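Local coordinates for protein phospholipase C-beta (PLC-beta) (Sepia officinalis, PDB 3QR0) that is a multidomain phospholipase of the C-beta class, with PH, EF-hand-like, TIM-barrel and C2 domains and a calcium ion bound in the barrel, at residues Arg228-Gly233 and Ile656-Phe661; Gln666-Val671 and Ile692-Met697. One frame throughout, in Å; residues are numbered along the deposited sequence.

Contact 1: Arg228-Gly233 and Ile656-Phe661; sequences RSEIEG and IISAQF
Glu230 and Ser658 both hold a first torsion near +60°. Glu230 CG sits between its own backbone N and carbonyl carbon (chi1 65°), as does Ser658 OG. With a further bend of Glu230 at chi2, this directs the carboxylate and the hydroxyl at each other across a domain interface. Helix 230-238 belongs to the EF-hand-like region. Strand 650-660 belongs to the C2 domain, where Ile657 and Ser658 form a classic beta bulge opposite Phe764.

Ser658 OG donates to Glu230 OE2 at 2.7 Å. It arrives from well above the carboxylate plane, 53° out of it. Arg228 makes a salt bridge to the same oxygen, side-on, through two N-H bonds: Arg228 NE and Arg228 NH2 each stand 2.9 Å from Glu230 OE2. This oxygen lies in the plane of the guanidinium. Three donors therefore converge on one oxygen of a buried residue, which probably steadies its negative charge.

The guanidinium of Arg228 also carries a stacked amide. Gln660 NE2 lies over the centre of one face, 3.3 Å from Arg228 CZ, and the two planes are 16° apart. Gln660 NE2 and the arginine nitrogens NE and NH2 are all donors, so they do not bond to one another.

Partners outside the two segments hold both stacked groups. Gln660 OE1 hydrogen-bonds to Gln151. Arg228 NH1 hydrogen-bonds to Tyr222 of helix 215-225 and Arg228 NH2 to His747, while Phe764 makes a cation-pi contact with the arginine.

Apolar packing is small and comes from the bulge residue Ile657. There Ile657 CG2 touches Glu230 CB at 3.6 Å.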
ATOM      1  N   ARG A 228     -22.461 -13.465 -15.043  1.00 36.38           N
ATOM      2  CA  ARG A 228     -22.707 -12.616 -13.887  1.00 35.28           C
ATOM      3  C   ARG A 228     -24.185 -12.762 -13.490  1.00 35.75           C
ATOM      4  O   ARG A 228     -24.976 -11.822 -13.607  1.00 35.50           O
ATOM      5  CB  ARG A 228     -22.339 -11.168 -14.217  1.00 34.51           C
ATOM      6  CG  ARG A 228     -20.877 -10.975 -14.666  1.00 33.36           C
ATOM      7  CD  ARG A 228     -19.876 -11.317 -13.561  1.00 31.63           C
ATOM      8  NE  ARG A 228     -20.184 -10.587 -12.333  1.00 29.94           N
ATOM      9  CZ  ARG A 228     -19.757  -9.362 -12.038  1.00 28.86           C
ATOM     10  NH1 ARG A 228     -18.954  -8.692 -12.863  1.00 28.22           N
ATOM     11  NH2 ARG A 228     -20.136  -8.806 -10.894  1.00 28.24           N
ATOM     12  N   SER A 229     -24.525 -13.959 -13.010  1.00 35.86           N
ATOM     13  CA  SER A 229     -25.900 -14.357 -12.683  1.00 36.61           C
ATOM     14  C   SER A 229     -26.611 -13.406 -11.741  1.00 36.02           C
ATOM     15  O   SER A 229     -27.827 -13.237 -11.832  1.00 36.84           O
ATOM     16  CB  SER A 229     -25.899 -15.744 -12.029  1.00 36.95           C
ATOM     17  OG  SER A 229     -25.401 -16.723 -12.915  1.00 38.10           O
ATOM     18  N   GLU A 230     -25.845 -12.818 -10.825  1.00 34.71           N
ATOM     19  CA  GLU A 230     -26.374 -11.913  -9.812  1.00 34.19           C
ATOM     20  C   GLU A 230     -27.046 -10.658 -10.377  1.00 34.15           C
ATOM     21  O   GLU A 230     -27.891 -10.058  -9.714  1.00 33.98           O
ATOM     22  CB  GLU A 230     -25.257 -11.489  -8.843  1.00 33.34           C
ATOM     23  CG  GLU A 230     -24.116 -10.635  -9.460  1.00 32.47           C
ATOM     24  CD  GLU A 230     -22.950 -11.459  -9.993  1.00 32.46           C
ATOM     25  OE1 GLU A 230     -23.167 -12.620 -10.397  1.00 32.65           O
ATOM     26  OE2 GLU A 230     -21.809 -10.939 -10.012  1.00 31.41           O
ATOM     27  N   ILE A 231     -26.660 -10.256 -11.586  1.00 33.99           N
ATOM     28  CA  ILE A 231     -27.090  -8.973 -12.134  1.00 34.10           C
ATOM     29  C   ILE A 231     -28.593  -8.957 -12.426  1.00 34.65           C
ATOM     30  O   ILE A 231     -29.228  -7.918 -12.296  1.00 34.45           O
ATOM     31  CB  ILE A 231     -26.280  -8.583 -13.401  1.00 33.92           C
ATOM     32  CG1 ILE A 231     -24.789  -8.443 -13.067  1.00 33.72           C
ATOM     33  CG2 ILE A 231     -26.779  -7.277 -13.987  1.00 34.33           C
ATOM     34  CD1 ILE A 231     -24.468  -7.349 -12.047  1.00 33.61           C
ATOM     35  N   GLU A 232     -29.153 -10.112 -12.790  1.00 35.22           N
ATOM     36  CA  GLU A 232     -30.584 -10.228 -13.076  1.00 36.17           C
ATOM     37  C   GLU A 232     -31.437  -9.844 -11.862  1.00 35.56           C
ATOM     38  O   GLU A 232     -32.319  -8.988 -11.960  1.00 35.40           O
ATOM     39  CB  GLU A 232     -30.929 -11.654 -13.534  1.00 37.45           C
ATOM     40  CG  GLU A 232     -32.377 -11.856 -13.986  1.00 40.31           C
ATOM     41  CD  GLU A 232     -32.734 -11.042 -15.221  1.00 43.82           C
ATOM     42  OE1 GLU A 232     -31.985 -11.109 -16.225  1.00 46.56           O
ATOM     43  OE2 GLU A 232     -33.770 -10.341 -15.191  1.00 46.55           O
ATOM     44  N   GLY A 233     -31.173 -10.485 -10.729  1.00 34.75           N
ATOM     45  CA  GLY A 233     -31.865 -10.165  -9.485  1.00 34.33           C
ATOM     46  C   GLY A 233     -31.642  -8.727  -9.044  1.00 33.32           C
ATOM     47  O   GLY A 233     -32.564  -8.071  -8.565  1.00 33.30           O
ATOM     48  N   ILE A 656     -20.780 -10.912   0.416  1.00 26.28           N
ATOM     49  CA  ILE A 656     -19.905 -11.372  -0.659  1.00 25.65           C
ATOM     50  C   ILE A 656     -20.750 -12.105  -1.695  1.00 26.21           C
ATOM     51  O   ILE A 656     -21.322 -13.159  -1.407  1.00 27.17           O
ATOM     52  CB  ILE A 656     -18.788 -12.311  -0.132  1.00 25.49           C
ATOM     53  CG1 ILE A 656     -17.946 -11.612   0.941  1.00 24.56           C
ATOM     54  CG2 ILE A 656     -17.885 -12.794  -1.281  1.00 24.63           C
ATOM     55  CD1 ILE A 656     -17.224 -10.355   0.458  1.00 23.78           C
ATOM     56  N   ILE A 657     -20.830 -11.545  -2.898  1.00 25.86           N
ATOM     57  CA  ILE A 657     -21.729 -12.057  -3.932  1.00 26.27           C
ATOM     58  C   ILE A 657     -20.992 -12.963  -4.910  1.00 26.12           C
ATOM     59  O   ILE A 657     -21.381 -14.115  -5.114  1.00 26.64           O
ATOM     60  CB  ILE A 657     -22.414 -10.896  -4.691  1.00 26.48           C
ATOM     61  CG1 ILE A 657     -23.298 -10.090  -3.730  1.00 26.99           C
ATOM     62  CG2 ILE A 657     -23.267 -11.417  -5.832  1.00 27.15           C
ATOM     63  CD1 ILE A 657     -23.770  -8.774  -4.304  1.00 26.61           C
ATOM     64  N   SER A 658     -19.921 -12.446  -5.504  1.00 25.32           N
ATOM     65  CA  SER A 658     -19.171 -13.194  -6.501  1.00 25.50           C
ATOM     66  C   SER A 658     -17.741 -12.681  -6.622  1.00 24.52           C
ATOM     67  O   SER A 658     -17.360 -11.717  -5.965  1.00 23.51           O
ATOM     68  CB  SER A 658     -19.873 -13.098  -7.857  1.00 26.01           C
ATOM     69  OG  SER A 658     -19.839 -11.773  -8.355  1.00 25.97           O
ATOM     70  N   ALA A 659     -16.955 -13.351  -7.456  1.00 24.62           N
ATOM     71  CA  ALA A 659     -15.609 -12.896  -7.791  1.00 24.40           C
ATOM     72  C   ALA A 659     -15.330 -13.150  -9.260  1.00 24.86           C
ATOM     73  O   ALA A 659     -15.957 -14.010  -9.873  1.00 25.57           O
ATOM     74  CB  ALA A 659     -14.569 -13.590  -6.922  1.00 23.82           C
ATOM     75  N   GLN A 660     -14.402 -12.379  -9.820  1.00 25.05           N
ATOM     76  CA  GLN A 660     -14.024 -12.500 -11.220  1.00 25.65           C
ATOM     77  C   GLN A 660     -12.517 -12.648 -11.364  1.00 25.74           C
ATOM     78  O   GLN A 660     -11.753 -11.966 -10.682  1.00 24.91           O
ATOM     79  CB  GLN A 660     -14.478 -11.275 -12.015  1.00 25.77           C
ATOM     80  CG  GLN A 660     -15.991 -11.036 -11.997  1.00 26.53           C
ATOM     81  CD  GLN A 660     -16.466 -10.354 -10.734  1.00 26.51           C
ATOM     82  OE1 GLN A 660     -15.896  -9.345 -10.305  1.00 27.83           O
ATOM     83  NE2 GLN A 660     -17.517 -10.901 -10.122  1.00 27.15           N
ATOM     84  N   PHE A 661     -12.109 -13.545 -12.259  1.00 26.54           N
ATOM     85  CA  PHE A 661     -10.719 -13.670 -12.689  1.00 27.14           C
ATOM     86  C   PHE A 661      -9.752 -13.854 -11.534  1.00 27.08           C
ATOM     87  O   PHE A 661      -8.723 -13.190 -11.469  1.00 26.31           O
ATOM     88  CB  PHE A 661     -10.311 -12.457 -13.525  1.00 26.99           C
ATOM     89  CG  PHE A 661     -11.180 -12.230 -14.718  1.00 28.29           C
ATOM     90  CD1 PHE A 661     -11.176 -13.130 -15.769  1.00 30.94           C
ATOM     91  CD2 PHE A 661     -11.999 -11.115 -14.794  1.00 29.88           C
ATOM     92  CE1 PHE A 661     -11.978 -12.925 -16.881  1.00 31.51           C
ATOM     93  CE2 PHE A 661     -12.794 -10.901 -15.902  1.00 30.81           C
ATOM     94  CZ  PHE A 661     -12.788 -11.808 -16.945  1.00 30.96           C
TER

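Contact 2: Gln666-Val671 and Ile692-Met697; sequences QISSYV and IENNGM
Asn694, Gln666 and Ile667 lose the most surface here. Gln666 stretches past Asn694, and the two side chains cross at about a right angle. Gln666 CD comes within 3.6 Å of Asn694 O. The tail beyond Gln666 CG is extended (chi2 -171°), which lays CB, CG and the amide along that peptide. Gln666 also touches Asp186 and Asp187 of helix 185-198.

Asn694 takes part mainly through its backbone. Its N-H gives a fairly straight bond to Ser668 OG, 3.2 Å from Asn694 N.

Ile667 acts in two ways. Its carbonyl accepts from the next amide, with Asn695 N 2.8 Å from Ile667 O. The donor is tilted 24° from the carbonyl plane. Its side chain packs on Gly696, with Ile667 CG1 3.9 Å from Gly696 CA.

Toward the strand, Ser669 and Ile692 are a single antiparallel hydrogen-bonded pair. Ser669 N donates to Ile692 O (3.1 Å) and Ile692 N to Ser669 O (3.0 Å). A water hydrogen-bonds to Ser669 OG and can donate to Ile692 O and Asn695 O, though acceptors outnumber its protons. Tyr701 also hydrogen-bonds that hydroxyl.

Asn695 OD1 accepts from Met697 N, an Asx turn, and also from Asp698 N. One beta bridge thus runs into an Asx-turn loop at the start of strand 669-676, in the C2 beta-sandwich.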
ATOM      1  N   GLN A 666      -8.388 -23.531 -12.955  1.00 39.16           N
ATOM      2  CA  GLN A 666      -9.620 -23.830 -12.221  1.00 39.15           C
ATOM      3  C   GLN A 666      -9.311 -24.121 -10.759  1.00 38.02           C
ATOM      4  O   GLN A 666      -9.007 -25.261 -10.403  1.00 39.25           O
ATOM      5  CB  GLN A 666     -10.370 -25.019 -12.841  1.00 40.33           C
ATOM      6  CG  GLN A 666     -11.258 -24.645 -14.017  1.00 41.70           C
ATOM      7  CD  GLN A 666     -12.149 -25.785 -14.476  1.00 44.02           C
ATOM      8  OE1 GLN A 666     -11.897 -26.953 -14.174  1.00 46.21           O
ATOM      9  NE2 GLN A 666     -13.204 -25.447 -15.207  1.00 45.73           N
ATOM     10  N   ILE A 667      -9.402 -23.092  -9.921  1.00 35.81           N
ATOM     11  CA  ILE A 667      -9.177 -23.228  -8.481  1.00 34.43           C
ATOM     12  C   ILE A 667     -10.496 -23.313  -7.716  1.00 33.67           C
ATOM     13  O   ILE A 667     -11.559 -22.974  -8.242  1.00 33.72           O
ATOM     14  CB  ILE A 667      -8.348 -22.046  -7.909  1.00 33.46           C
ATOM     15  CG1 ILE A 667      -9.069 -20.707  -8.117  1.00 32.92           C
ATOM     16  CG2 ILE A 667      -6.971 -22.004  -8.552  1.00 32.88           C
ATOM     17  CD1 ILE A 667      -8.628 -19.625  -7.161  1.00 31.98           C
ATOM     18  N   SER A 668     -10.412 -23.785  -6.477  1.00 32.68           N
ATOM     19  CA  SER A 668     -11.516 -23.706  -5.528  1.00 31.95           C
ATOM     20  C   SER A 668     -11.186 -22.569  -4.566  1.00 30.57           C
ATOM     21  O   SER A 668     -10.047 -22.462  -4.113  1.00 30.34           O
ATOM     22  CB  SER A 668     -11.670 -25.023  -4.771  1.00 32.66           C
ATOM     23  OG  SER A 668     -11.905 -26.094  -5.672  1.00 33.13           O
ATOM     24  N   SER A 669     -12.157 -21.711  -4.272  1.00 29.36           N
ATOM     25  CA  SER A 669     -11.893 -20.509  -3.477  1.00 27.85           C
ATOM     26  C   SER A 669     -12.946 -20.224  -2.422  1.00 27.54           C
ATOM     27  O   SER A 669     -14.069 -20.720  -2.488  1.00 27.64           O
ATOM     28  CB  SER A 669     -11.781 -19.289  -4.390  1.00 27.33           C
ATOM     29  OG  SER A 669     -13.040 -18.946  -4.941  1.00 27.00           O
ATOM     30  N   TYR A 670     -12.555 -19.411  -1.444  1.00 26.55           N
ATOM     31  CA  TYR A 670     -13.487 -18.821  -0.499  1.00 26.43           C
ATOM     32  C   TYR A 670     -13.040 -17.407  -0.142  1.00 25.23           C
ATOM     33  O   TYR A 670     -11.911 -17.000  -0.438  1.00 24.59           O
ATOM     34  CB  TYR A 670     -13.643 -19.693   0.760  1.00 26.93           C
ATOM     35  CG  TYR A 670     -12.378 -19.908   1.567  1.00 27.32           C
ATOM     36  CD1 TYR A 670     -11.934 -18.947   2.473  1.00 27.60           C
ATOM     37  CD2 TYR A 670     -11.641 -21.083   1.448  1.00 28.80           C
ATOM     38  CE1 TYR A 670     -10.781 -19.142   3.226  1.00 27.45           C
ATOM     39  CE2 TYR A 670     -10.484 -21.291   2.203  1.00 28.61           C
ATOM     40  CZ  TYR A 670     -10.061 -20.316   3.089  1.00 28.60           C
ATOM     41  OH  TYR A 670      -8.912 -20.501   3.831  1.00 28.18           O
ATOM     42  N   VAL A 671     -13.943 -16.669   0.487  1.00 24.97           N
ATOM     43  CA  VAL A 671     -13.704 -15.283   0.851  1.00 24.06           C
ATOM     44  C   VAL A 671     -13.974 -15.094   2.335  1.00 24.35           C
ATOM     45  O   VAL A 671     -14.929 -15.657   2.883  1.00 25.14           O
ATOM     46  CB  VAL A 671     -14.589 -14.330   0.033  1.00 23.86           C
ATOM     47  CG1 VAL A 671     -14.271 -12.859   0.376  1.00 22.61           C
ATOM     48  CG2 VAL A 671     -14.407 -14.599  -1.462  1.00 23.43           C
ATOM     49  N   ILE A 692     -16.452 -22.279  -3.555  1.00 31.89           N
ATOM     50  CA  ILE A 692     -16.886 -22.543  -4.916  1.00 32.78           C
ATOM     51  C   ILE A 692     -15.776 -23.343  -5.576  1.00 33.47           C
ATOM     52  O   ILE A 692     -14.635 -22.880  -5.666  1.00 32.76           O
ATOM     53  CB  ILE A 692     -17.193 -21.250  -5.688  1.00 32.37           C
ATOM     54  CG1 ILE A 692     -18.350 -20.498  -5.017  1.00 32.43           C
ATOM     55  CG2 ILE A 692     -17.555 -21.570  -7.131  1.00 32.69           C
ATOM     56  CD1 ILE A 692     -19.689 -21.254  -5.052  1.00 33.56           C
ATOM     57  N   GLU A 693     -16.111 -24.555  -6.008  1.00 34.94           N
ATOM     58  CA  GLU A 693     -15.124 -25.507  -6.501  1.00 35.96           C
ATOM     59  C   GLU A 693     -14.858 -25.334  -7.994  1.00 35.91           C
ATOM     60  O   GLU A 693     -15.780 -25.065  -8.768  1.00 36.32           O
ATOM     61  CB  GLU A 693     -15.594 -26.942  -6.227  1.00 37.31           C
ATOM     62  CG  GLU A 693     -15.715 -27.273  -4.743  1.00 39.05           C
ATOM     63  CD  GLU A 693     -16.080 -28.722  -4.473  1.00 43.04           C
ATOM     64  OE1 GLU A 693     -16.735 -29.357  -5.335  1.00 44.80           O
ATOM     65  OE2 GLU A 693     -15.723 -29.224  -3.381  1.00 45.78           O
ATOM     66  N   ASN A 694     -13.593 -25.498  -8.376  1.00 35.63           N
ATOM     67  CA  ASN A 694     -13.171 -25.583  -9.778  1.00 35.66           C
ATOM     68  C   ASN A 694     -13.710 -24.449 -10.649  1.00 35.04           C
ATOM     69  O   ASN A 694     -14.265 -24.677 -11.724  1.00 35.27           O
ATOM     70  CB  ASN A 694     -13.554 -26.947 -10.368  1.00 37.00           C
ATOM     71  CG  ASN A 694     -12.968 -28.120  -9.580  1.00 38.16           C
ATOM     72  OD1 ASN A 694     -13.646 -29.118  -9.346  1.00 41.52           O
ATOM     73  ND2 ASN A 694     -11.712 -28.002  -9.175  1.00 38.25           N
ATOM     74  N   ASN A 695     -13.543 -23.225 -10.162  1.00 33.83           N
ATOM     75  CA  ASN A 695     -13.910 -22.032 -10.916  1.00 33.28           C
ATOM     76  C   ASN A 695     -13.027 -20.871 -10.485  1.00 32.26           C
ATOM     77  O   ASN A 695     -13.207 -20.312  -9.406  1.00 32.11           O
ATOM     78  CB  ASN A 695     -15.392 -21.698 -10.711  1.00 33.28           C
ATOM     79  CG  ASN A 695     -15.900 -20.625 -11.672  1.00 32.68           C
ATOM     80  OD1 ASN A 695     -15.124 -19.984 -12.388  1.00 31.67           O
ATOM     81  ND2 ASN A 695     -17.216 -20.421 -11.682  1.00 29.67           N
ATOM     82  N   GLY A 696     -12.057 -20.533 -11.328  1.00 32.06           N
ATOM     83  CA  GLY A 696     -11.185 -19.392 -11.096  1.00 31.24           C
ATOM     84  C   GLY A 696     -11.604 -18.161 -11.879  1.00 31.04           C
ATOM     85  O   GLY A 696     -10.985 -17.107 -11.737  1.00 30.45           O
ATOM     86  N   MET A 697     -12.654 -18.289 -12.694  1.00 31.42           N
ATOM     87  CA  MET A 697     -13.045 -17.239 -13.638  1.00 31.56           C
ATOM     88  C   MET A 697     -14.239 -16.423 -13.145  1.00 30.57           C
ATOM     89  O   MET A 697     -14.212 -15.193 -13.196  1.00 29.68           O
ATOM     90  CB  MET A 697     -13.348 -17.853 -15.013  1.00 32.87           C
ATOM     91  CG  MET A 697     -13.632 -16.845 -16.125  1.00 35.11           C
ATOM     92  SD  MET A 697     -13.650 -17.607 -17.771  1.00 42.82           S
ATOM     93  CE  MET A 697     -11.890 -17.746 -18.092  1.00 40.00           C
TER
HETATM   94  O   HOH W   1     -13.782 -20.661  -6.894  1.00 32.61           O

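In the fold
After the PH domain the chain reaches Arg228-Gly233 in the EF-hand-like region. It then runs through the TIM-barrel regions before Ile656-Phe661 closes contact 1, a loop of 422 intervening residues. Contact 2 opens just afterwards and closes after only 20 residues, half of them in strands. The two are in series and neither nest nor cross. Contact 1 joins two domains, whereas contact 2 lies inside the C2 domain. Their centres are about 14 Å apart, and they touch directly. Phe661 N is 2.8 Å from Met697 O, a probable hydrogen bond. Ile656 packs on Val671, linking strand 650-660 to strand 669-676 of the other sheet.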